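Purine catabolism protein pucG (Bacillus subtilis, PDB 3ISL) catalyses the pyridoxal-phosphate-dependent transfer of an amino group from (S)-ureidoglycine to glyoxylate, giving oxalurate and glycine in purine catabolism. Local coordinates at residues A[76-81]-A[168-173]; A[99-104]-A[139-144]; A[130-135]-A[156-161]. All blocks are in the same frame, centred on the assembly; numbering follows the deposited sequence.

Contact 1: residues A[76-81]-A[168-173]. With PLP (pyridoxal-5'-phosphate), chain C.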
loop_
_atom_site.group_PDB
_atom_site.type_symbol
_atom_site.label_atom_id
_atom_site.label_comp_id
_atom_site.label_asym_id
_atom_site.label_seq_id
_atom_site.Cartn_x
_atom_site.Cartn_y
_atom_site.Cartn_z
ATOM N N GLU A 76 -10.135 -5.666 4.925
ATOM C CA GLU A 76 -11.173 -5.369 3.976
ATOM C C GLU A 76 -11.189 -6.331 2.768
ATOM O O GLU A 76 -12.283 -6.829 2.373
ATOM C CB GLU A 76 -11.124 -3.875 3.549
ATOM C CG GLU A 76 -12.284 -3.488 2.571
ATOM C CD GLU A 76 -12.507 -1.990 2.475
ATOM O OE1 GLU A 76 -13.207 -1.550 1.549
ATOM O OE2 GLU A 76 -12.008 -1.241 3.338
ATOM N N ALA A 77 -10.012 -6.640 2.214
ATOM C CA ALA A 77 -9.950 -7.549 1.054
ATOM C C ALA A 77 -10.499 -8.936 1.445
ATOM O O ALA A 77 -11.289 -9.518 0.701
ATOM C CB ALA A 77 -8.540 -7.656 0.480
ATOM N N VAL A 78 -10.099 -9.460 2.614
ATOM C CA VAL A 78 -10.649 -10.735 3.043
ATOM C C VAL A 78 -12.174 -10.576 3.197
ATOM O O VAL A 78 -12.927 -11.326 2.577
ATOM C CB VAL A 78 -9.994 -11.289 4.312
ATOM C CG1 VAL A 78 -10.759 -12.553 4.797
ATOM C CG2 VAL A 78 -8.488 -11.637 4.075
ATOM N N LEU A 79 -12.648 -9.593 3.970
ATOM C CA LEU A 79 -14.103 -9.516 4.211
ATOM C C LEU A 79 -14.909 -9.230 2.922
ATOM O O LEU A 79 -15.988 -9.800 2.727
ATOM C CB LEU A 79 -14.409 -8.493 5.284
ATOM C CG LEU A 79 -13.934 -8.887 6.689
ATOM C CD1 LEU A 79 -14.053 -7.711 7.571
ATOM C CD2 LEU A 79 -14.798 -10.073 7.184
ATOM N N ALA A 80 -14.400 -8.363 2.067
ATOM C CA ALA A 80 -14.994 -8.104 0.747
ATOM C C ALA A 80 -15.163 -9.396 -0.066
ATOM O O ALA A 80 -16.166 -9.585 -0.750
ATOM C CB ALA A 80 -14.136 -7.090 -0.057
ATOM N N SER A 81 -14.188 -10.280 0.015
ATOM C CA SER A 81 -14.170 -11.402 -0.914
ATOM C C SER A 81 -15.128 -12.510 -0.439
ATOM O O SER A 81 -15.570 -13.306 -1.218
ATOM C CB SER A 81 -12.741 -11.911 -1.086
ATOM O OG SER A 81 -12.324 -12.565 0.120
ATOM N N LEU A 168 -17.204 -19.310 8.712
ATOM C CA LEU A 168 -15.828 -18.917 8.494
ATOM C C LEU A 168 -15.323 -18.048 9.618
ATOM O O LEU A 168 -15.933 -17.029 9.929
ATOM C CB LEU A 168 -15.662 -18.192 7.148
ATOM C CG LEU A 168 -16.352 -18.936 6.000
ATOM C CD1 LEU A 168 -16.396 -17.965 4.818
ATOM C CD2 LEU A 168 -15.520 -20.236 5.674
ATOM N N PHE A 169 -14.240 -18.460 10.257
ATOM C CA PHE A 169 -13.722 -17.686 11.383
ATOM C C PHE A 169 -12.591 -16.807 10.851
ATOM O O PHE A 169 -11.564 -17.330 10.448
ATOM C CB PHE A 169 -13.207 -18.675 12.447
ATOM C CG PHE A 169 -12.713 -18.042 13.720
ATOM C CD1 PHE A 169 -13.274 -16.887 14.223
ATOM C CD2 PHE A 169 -11.779 -18.715 14.491
ATOM C CE1 PHE A 169 -12.885 -16.370 15.409
ATOM C CE2 PHE A 169 -11.370 -18.217 15.716
ATOM C CZ PHE A 169 -11.944 -17.048 16.188
ATOM N N ILE A 170 -12.804 -15.487 10.814
ATOM C CA ILE A 170 -11.857 -14.548 10.196
ATOM C C ILE A 170 -11.326 -13.671 11.305
ATOM O O ILE A 170 -12.103 -13.020 11.982
ATOM C CB ILE A 170 -12.547 -13.741 9.078
ATOM C CG1 ILE A 170 -12.970 -14.726 7.950
ATOM C CG2 ILE A 170 -11.611 -12.566 8.499
ATOM C CD1 ILE A 170 -14.012 -14.204 7.138
ATOM N N VAL A 171 -10.006 -13.664 11.470
ATOM C CA VAL A 171 -9.387 -13.088 12.640
ATOM C C VAL A 171 -8.468 -11.920 12.283
ATOM O O VAL A 171 -7.671 -12.021 11.414
ATOM C CB VAL A 171 -8.617 -14.185 13.502
ATOM C CG1 VAL A 171 -7.767 -13.511 14.595
ATOM C CG2 VAL A 171 -9.626 -15.136 14.194
ATOM N N ASP A 172 -8.616 -10.781 12.960
ATOM C CA ASP A 172 -7.663 -9.712 12.789
ATOM C C ASP A 172 -6.544 -10.032 13.807
ATOM O O ASP A 172 -6.759 -9.876 15.024
ATOM C CB ASP A 172 -8.407 -8.367 13.035
ATOM C CG ASP A 172 -7.506 -7.210 13.437
ATOM O OD1 ASP A 172 -6.305 -7.345 13.695
ATOM O OD2 ASP A 172 -8.039 -6.119 13.571
ATOM N N ALA A 173 -5.386 -10.540 13.326
ATOM C CA ALA A 173 -4.219 -10.784 14.194
ATOM C C ALA A 173 -3.146 -9.680 13.972
ATOM O O ALA A 173 -1.962 -9.928 14.073
ATOM C CB ALA A 173 -3.639 -12.218 13.994
HETATM N N1 PLP C . -6.318 -3.898 13.585
HETATM C C2 PLP C . -5.690 -3.879 14.917
HETATM C C2A PLP C . -5.970 -4.788 15.956
HETATM C C3 PLP C . -4.739 -2.912 15.270
HETATM O O3 PLP C . -4.148 -2.899 16.507
HETATM C C4 PLP C . -4.317 -1.941 14.389
HETATM C C4A PLP C . -3.225 -0.897 14.844
HETATM C C5 PLP C . -4.874 -1.929 13.116
HETATM C C6 PLP C . -5.869 -2.866 12.693
HETATM C C5A PLP C . -4.428 -0.824 12.216
HETATM O O4P PLP C . -3.970 -1.322 11.048
HETATM P P PLP C . -3.414 -0.182 10.104
HETATM O O1P PLP C . -3.311 1.162 10.816
HETATM O O2P PLP C . -4.489 -0.298 8.842
HETATM O O3P PLP C . -1.932 -0.675 9.485
#
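Val78 and Leu79 of helix 71-82 meet Ile170 of strand 168-172, joining a helix to the central sheet of the class-V aminotransferase fold. Ile170 lends one branch to each partner. Its CG2 lies 3.8 Å from CG1 of Val78, where the two side chains pass alongside one another, pointing opposite ways. The valine methyl gets there by standing anti to its own backbone nitrogen (chi1 173°). The longer branch of Ile170 ends in CD1, 4.2 Å from CD2 of Leu79, a looser touch. Branched aliphatic residues suit this buried place: beta-branching favours the strand and offers two arms to the helix, while Ala191 and Ile193 of the next strand add to the same apolar cluster. On the helix, Ser81 folds its hydroxyl back on the backbone, OG donating to Val78 O at 2.8 Å, so that a buried polar group is satisfied locally.

Two residues beyond Ile170 the strand delivers Asp172 to the cofactor. Its OD1 accepts from the backbone N of Val174, which should steady the carboxylate, while OD2 faces the pyridine nitrogen; that acidic neighbour is expected to favour a protonated ring. An asparagine here would probably leave the pyridine nitrogen without its negative mate and weaken the ring's electron-withdrawing power. Asp172 OD2 stands 2.8 Å from PLP N1.

Contact 2: residues A[99-104]-A[139-144]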
loop_
_atom_site.group_PDB
_atom_site.type_symbol
_atom_site.label_atom_id
_atom_site.label_comp_id
_atom_site.label_asym_id
_atom_site.label_seq_id
_atom_site.Cartn_x
_atom_site.Cartn_y
_atom_site.Cartn_z
ATOM N N TYR A 99 -15.204 -2.542 16.035
ATOM C CA TYR A 99 -16.037 -1.610 15.250
ATOM C C TYR A 99 -15.552 -1.354 13.827
ATOM O O TYR A 99 -16.366 -1.083 12.941
ATOM C CB TYR A 99 -16.167 -0.287 15.985
ATOM C CG TYR A 99 -16.904 -0.494 17.297
ATOM C CD1 TYR A 99 -18.228 -0.915 17.304
ATOM C CD2 TYR A 99 -16.279 -0.252 18.514
ATOM C CE1 TYR A 99 -18.915 -1.120 18.497
ATOM C CE2 TYR A 99 -16.967 -0.447 19.713
ATOM C CZ TYR A 99 -18.280 -0.894 19.698
ATOM O OH TYR A 99 -18.961 -1.103 20.889
ATOM N N LEU A 100 -14.248 -1.444 13.584
ATOM C CA LEU A 100 -13.828 -1.397 12.207
ATOM C C LEU A 100 -14.318 -2.630 11.431
ATOM O O LEU A 100 -14.717 -2.531 10.285
ATOM C CB LEU A 100 -12.294 -1.353 12.146
ATOM C CG LEU A 100 -11.507 -1.344 10.852
ATOM C CD1 LEU A 100 -11.801 -0.093 10.014
ATOM C CD2 LEU A 100 -9.942 -1.472 11.249
ATOM N N LEU A 101 -14.263 -3.808 12.050
ATOM C CA LEU A 101 -14.774 -4.985 11.376
ATOM C C LEU A 101 -16.256 -4.782 11.033
ATOM O O LEU A 101 -16.681 -5.193 9.961
ATOM C CB LEU A 101 -14.658 -6.229 12.275
ATOM C CG LEU A 101 -13.258 -6.715 12.644
ATOM C CD1 LEU A 101 -13.453 -8.000 13.463
ATOM C CD2 LEU A 101 -12.353 -6.930 11.411
ATOM N N THR A 102 -17.044 -4.175 11.946
ATOM C CA THR A 102 -18.471 -4.052 11.674
ATOM C C THR A 102 -18.720 -3.037 10.543
ATOM O O THR A 102 -19.571 -3.243 9.661
ATOM C CB THR A 102 -19.371 -3.773 12.936
ATOM O OG1 THR A 102 -19.275 -2.407 13.343
ATOM C CG2 THR A 102 -19.036 -4.666 14.103
ATOM N N GLU A 103 -17.962 -1.954 10.562
ATOM C CA GLU A 103 -17.981 -0.975 9.464
ATOM C C GLU A 103 -17.790 -1.591 8.079
ATOM O O GLU A 103 -18.585 -1.374 7.169
ATOM C CB GLU A 103 -16.846 -0.000 9.703
ATOM C CG GLU A 103 -17.196 1.138 10.524
ATOM C CD GLU A 103 -17.835 2.144 9.662
ATOM O OE1 GLU A 103 -17.426 2.130 8.474
ATOM O OE2 GLU A 103 -18.733 2.894 10.129
ATOM N N ILE A 104 -16.699 -2.333 7.939
ATOM C CA ILE A 104 -16.348 -3.009 6.701
ATOM C C ILE A 104 -17.449 -3.990 6.276
ATOM O O ILE A 104 -17.924 -3.956 5.125
ATOM C CB ILE A 104 -14.966 -3.723 6.851
ATOM C CG1 ILE A 104 -13.828 -2.690 6.888
ATOM C CG2 ILE A 104 -14.746 -4.626 5.689
ATOM C CD1 ILE A 104 -12.573 -3.145 7.605
ATOM N N ILE A 139 -20.248 -16.074 8.660
ATOM C CA ILE A 139 -18.931 -15.576 9.045
ATOM C C ILE A 139 -18.921 -15.099 10.497
ATOM O O ILE A 139 -19.861 -14.385 10.949
ATOM C CB ILE A 139 -18.517 -14.342 8.203
ATOM C CG1 ILE A 139 -18.450 -14.739 6.727
ATOM C CG2 ILE A 139 -17.144 -13.708 8.744
ATOM C CD1 ILE A 139 -18.646 -13.643 5.846
ATOM N N VAL A 140 -17.861 -15.482 11.211
ATOM C CA VAL A 140 -17.560 -14.789 12.442
ATOM C C VAL A 140 -16.224 -14.103 12.360
ATOM O O VAL A 140 -15.214 -14.708 12.006
ATOM C CB VAL A 140 -17.864 -15.614 13.743
ATOM C CG1 VAL A 140 -18.494 -17.009 13.519
ATOM C CG2 VAL A 140 -16.903 -15.412 14.917
ATOM N N ALA A 141 -16.270 -12.789 12.620
ATOM C CA ALA A 141 -15.123 -11.914 12.436
ATOM C C ALA A 141 -14.744 -11.398 13.789
ATOM O O ALA A 141 -15.593 -10.862 14.506
ATOM C CB ALA A 141 -15.458 -10.722 11.479
ATOM N N MET A 142 -13.466 -11.476 14.118
ATOM C CA MET A 142 -13.046 -11.058 15.438
ATOM C C MET A 142 -11.586 -10.558 15.529
ATOM O O MET A 142 -10.735 -11.026 14.793
ATOM C CB MET A 142 -13.187 -12.264 16.357
ATOM C CG MET A 142 -13.512 -11.913 17.768
ATOM S SD MET A 142 -13.599 -13.480 18.681
ATOM C CE MET A 142 -13.409 -12.777 20.311
ATOM N N VAL A 143 -11.320 -9.634 16.460
ATOM C CA VAL A 143 -9.967 -9.117 16.705
ATOM C C VAL A 143 -9.281 -10.085 17.722
ATOM O O VAL A 143 -9.868 -10.438 18.738
ATOM C CB VAL A 143 -9.979 -7.686 17.274
ATOM C CG1 VAL A 143 -8.489 -7.163 17.492
ATOM C CG2 VAL A 143 -10.757 -6.728 16.385
ATOM N N HIS A 144 -8.072 -10.545 17.415
ATOM C CA HIS A 144 -7.272 -11.340 18.402
ATOM C C HIS A 144 -6.832 -10.513 19.597
ATOM O O HIS A 144 -7.089 -10.889 20.786
ATOM C CB HIS A 144 -6.023 -11.992 17.701
ATOM C CG HIS A 144 -5.298 -13.013 18.545
ATOM N ND1 HIS A 144 -3.998 -13.389 18.280
ATOM C CD2 HIS A 144 -5.663 -13.672 19.685
ATOM C CE1 HIS A 144 -3.598 -14.266 19.194
ATOM N NE2 HIS A 144 -4.605 -14.498 20.032
#
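Helix-on-sheet packing in the cofactor-binding domain of a class-V aminotransferase brings Leu101 of helix 96-107 down on Ala141, Met142 and Val143 of strand 139-143. The helix and strand segments run roughly antiparallel, at 145°, with their axes 8.6 Å apart at closest approach. One methyl does nearly all the work. Leu101 points at the strand, and CD1 settles on the peptide linking Ala141 to Met142, 3.6 Å from Ala141 C and 3.5 Å from Met142 N. The leucine is extended, with CG anti to the carbonyl carbon (chi1 -65°) and CD1 continuing the chain outward (chi2 -177°), which carries this methyl down to the backbone. Alanine suits the position beneath: its small CB, 3.9 Å from Leu101 CD1, lets the leucine come so close. Met142 contributes backbone only, because its side chain leaves on the other side of the sheet.

Val143 flanks the same methyl and also touches the pyridoxal phosphate, so the strand passes from apolar core to cofactor pocket within a few residues. Neighbouring strand 88-93 and helix 71-82 add Ile91 and Ile75 around Leu101. On the helix, Thr102 OG1 donates to Tyr99 O at 3.2 Å, on the same face of that carbonyl as Glu103 N. Val143 meets Leu101 through CG2, anti to its own carbonyl carbon and 4.2 Å from Leu101 CD1.

Contact 3: residues A[130-135]-A[156-161]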
loop_
_atom_site.group_PDB
_atom_site.type_symbol
_atom_site.label_atom_id
_atom_site.label_comp_id
_atom_site.label_asym_id
_atom_site.label_seq_id
_atom_site.Cartn_x
_atom_site.Cartn_y
_atom_site.Cartn_z
ATOM N N ARG A 130 -22.558 -19.788 22.060
ATOM C CA ARG A 130 -24.041 -19.752 22.072
ATOM C C ARG A 130 -24.671 -18.839 20.948
ATOM O O ARG A 130 -25.680 -19.237 20.310
ATOM C CB ARG A 130 -24.515 -19.365 23.461
ATOM C CG ARG A 130 -25.988 -19.327 23.670
ATOM C CD ARG A 130 -26.430 -20.615 24.358
ATOM N NE ARG A 130 -27.650 -20.384 25.107
ATOM C CZ ARG A 130 -28.797 -21.001 24.876
ATOM N NH1 ARG A 130 -28.888 -21.940 23.923
ATOM N NH2 ARG A 130 -29.827 -20.689 25.640
ATOM N N GLU A 131 -24.085 -17.661 20.696
ATOM C CA GLU A 131 -24.565 -16.796 19.593
ATOM C C GLU A 131 -24.299 -17.364 18.250
ATOM O O GLU A 131 -25.110 -17.169 17.342
ATOM C CB GLU A 131 -23.981 -15.386 19.635
ATOM C CG GLU A 131 -24.463 -14.693 20.879
ATOM C CD GLU A 131 -25.946 -14.329 20.817
ATOM O OE1 GLU A 131 -26.409 -13.839 19.777
ATOM O OE2 GLU A 131 -26.619 -14.484 21.846
ATOM N N ILE A 132 -23.164 -18.020 18.092
ATOM C CA ILE A 132 -22.874 -18.744 16.887
ATOM C C ILE A 132 -24.001 -19.745 16.613
ATOM O O ILE A 132 -24.547 -19.753 15.513
ATOM C CB ILE A 132 -21.463 -19.407 16.889
ATOM C CG1 ILE A 132 -20.340 -18.308 16.996
ATOM C CG2 ILE A 132 -21.264 -20.275 15.593
ATOM C CD1 ILE A 132 -18.937 -18.914 17.145
ATOM N N LYS A 133 -24.387 -20.540 17.623
ATOM C CA LYS A 133 -25.356 -21.598 17.400
ATOM C C LYS A 133 -26.729 -21.018 17.067
ATOM O O LYS A 133 -27.476 -21.548 16.279
ATOM C CB LYS A 133 -25.414 -22.590 18.569
ATOM C CG LYS A 133 -24.228 -23.604 18.621
ATOM C CD LYS A 133 -24.117 -24.304 20.027
ATOM C CE LYS A 133 -23.862 -23.189 21.211
ATOM N NZ LYS A 133 -23.693 -23.519 22.769
ATOM N N LYS A 134 -27.018 -19.886 17.664
ATOM C CA LYS A 134 -28.247 -19.215 17.523
ATOM C C LYS A 134 -28.341 -18.468 16.180
ATOM O O LYS A 134 -29.354 -18.544 15.504
ATOM C CB LYS A 134 -28.353 -18.232 18.669
ATOM C CG LYS A 134 -29.608 -17.416 18.683
ATOM C CD LYS A 134 -29.556 -16.437 19.814
ATOM C CE LYS A 134 -30.191 -15.140 19.382
ATOM N NZ LYS A 134 -29.324 -14.092 20.021
ATOM N N VAL A 135 -27.308 -17.725 15.812
ATOM C CA VAL A 135 -27.405 -16.886 14.635
ATOM C C VAL A 135 -27.097 -17.695 13.356
ATOM O O VAL A 135 -27.628 -17.395 12.264
ATOM C CB VAL A 135 -26.476 -15.635 14.780
ATOM C CG1 VAL A 135 -26.401 -14.827 13.489
ATOM C CG2 VAL A 135 -26.999 -14.759 15.952
ATOM N N LYS A 156 -9.374 -20.438 20.471
ATOM C CA LYS A 156 -9.477 -21.835 20.058
ATOM C C LYS A 156 -10.939 -22.346 20.180
ATOM O O LYS A 156 -11.460 -23.013 19.267
ATOM C CB LYS A 156 -8.537 -22.749 20.906
ATOM C CG LYS A 156 -8.497 -24.303 20.586
ATOM C CD LYS A 156 -7.252 -24.948 21.367
ATOM C CE LYS A 156 -7.095 -26.495 21.280
ATOM N NZ LYS A 156 -7.362 -26.843 19.873
ATOM N N ALA A 157 -11.555 -22.087 21.325
ATOM C CA ALA A 157 -12.920 -22.640 21.562
ATOM C C ALA A 157 -13.890 -22.043 20.500
ATOM O O ALA A 157 -14.784 -22.735 19.948
ATOM C CB ALA A 157 -13.368 -22.384 23.042
ATOM N N ILE A 158 -13.627 -20.800 20.143
ATOM C CA ILE A 158 -14.472 -20.100 19.177
ATOM C C ILE A 158 -14.287 -20.679 17.758
ATOM O O ILE A 158 -15.244 -20.999 17.095
ATOM C CB ILE A 158 -14.205 -18.572 19.225
ATOM C CG1 ILE A 158 -14.774 -18.036 20.534
ATOM C CG2 ILE A 158 -14.896 -17.847 17.958
ATOM C CD1 ILE A 158 -14.232 -16.642 20.921
ATOM N N GLY A 159 -13.055 -20.852 17.330
ATOM C CA GLY A 159 -12.774 -21.501 16.049
ATOM C C GLY A 159 -13.313 -22.918 15.949
ATOM O O GLY A 159 -13.897 -23.282 14.932
ATOM N N GLU A 160 -13.171 -23.703 17.006
ATOM C CA GLU A 160 -13.793 -25.027 17.040
ATOM C C GLU A 160 -15.297 -25.010 16.839
ATOM O O GLU A 160 -15.837 -25.857 16.089
ATOM C CB GLU A 160 -13.406 -25.791 18.311
ATOM C CG GLU A 160 -12.062 -26.453 17.975
ATOM C CD GLU A 160 -11.262 -26.891 19.146
ATOM O OE1 GLU A 160 -11.620 -26.575 20.308
ATOM O OE2 GLU A 160 -10.242 -27.577 18.875
ATOM N N ALA A 161 -15.978 -24.036 17.429
ATOM C CA ALA A 161 -17.444 -23.973 17.238
ATOM C C ALA A 161 -17.728 -23.529 15.780
ATOM O O ALA A 161 -18.696 -23.983 15.206
ATOM C CB ALA A 161 -18.096 -23.008 18.255
#
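Ile132 of helix 125-135 reaches over to Ile158 and Ala161 of helix 156-164, two helices that pack side by side against the central sheet of this aminotransferase fold. Along the first segment, Glu131 comes before the contact residue and belongs to the helix's own surface: its OE1 takes a 2.9 Å salt bridge from Lys134 NZ, which arrives on the syn side, 18° out of the carboxylate plane. Ile132 follows, buried and directed at the other helix. Its CG1 branch is stretched out (chi2 174°), placing CD1 at the far end of the side chain, where it meets Ala161 CB at 4.3 Å. The same methyl lies 4.2 Å from Ile158 O. Isoleucine is long enough to carry a methyl across to the other helix, and the small alanine lets the backbones lie near each other, with Ile132 CA 7.5 Å from Ala161 CA. Lys133 and Lys134 follow on the solvent side, where their charged ends avoid the apolar contact. Leu90 of strand 88-93 also packs against Ile132.

Across the contact, Lys156 and Glu160 form a second salt bridge one helical turn apart, NZ standing 3.1 Å from OE2 and above the carboxylate plane. Ile158 comes to Ile132 with its branch methyl, CG2, which sits 4.3 Å from Ile132 CD1.

Overall arrangement
All three contacts belong to one mixed seven-stranded sheet and its covering helices. Contacts 1 and 2, with centres about 8 Å apart, use adjacent parallel strands, 168-172 and 139-143, with Ile170 CD1 packing on Ile139 CG2 between them. Contact 3 lies about 17 Å from contact 1 and 15 Å from contact 2, centre to centre, and abuts the sheet through Phe169, Val140 and Met142. In chain order come helices 71-82, 96-107 and 125-135, strand 139-143, helix 156-164 and strand 168-172; contacts 2 and 3 interleave, and both fall between the segments of contact 1. Helices thus pack both faces of the sheet, whose strands present Asp172 and Val143 to pyridoxal phosphate.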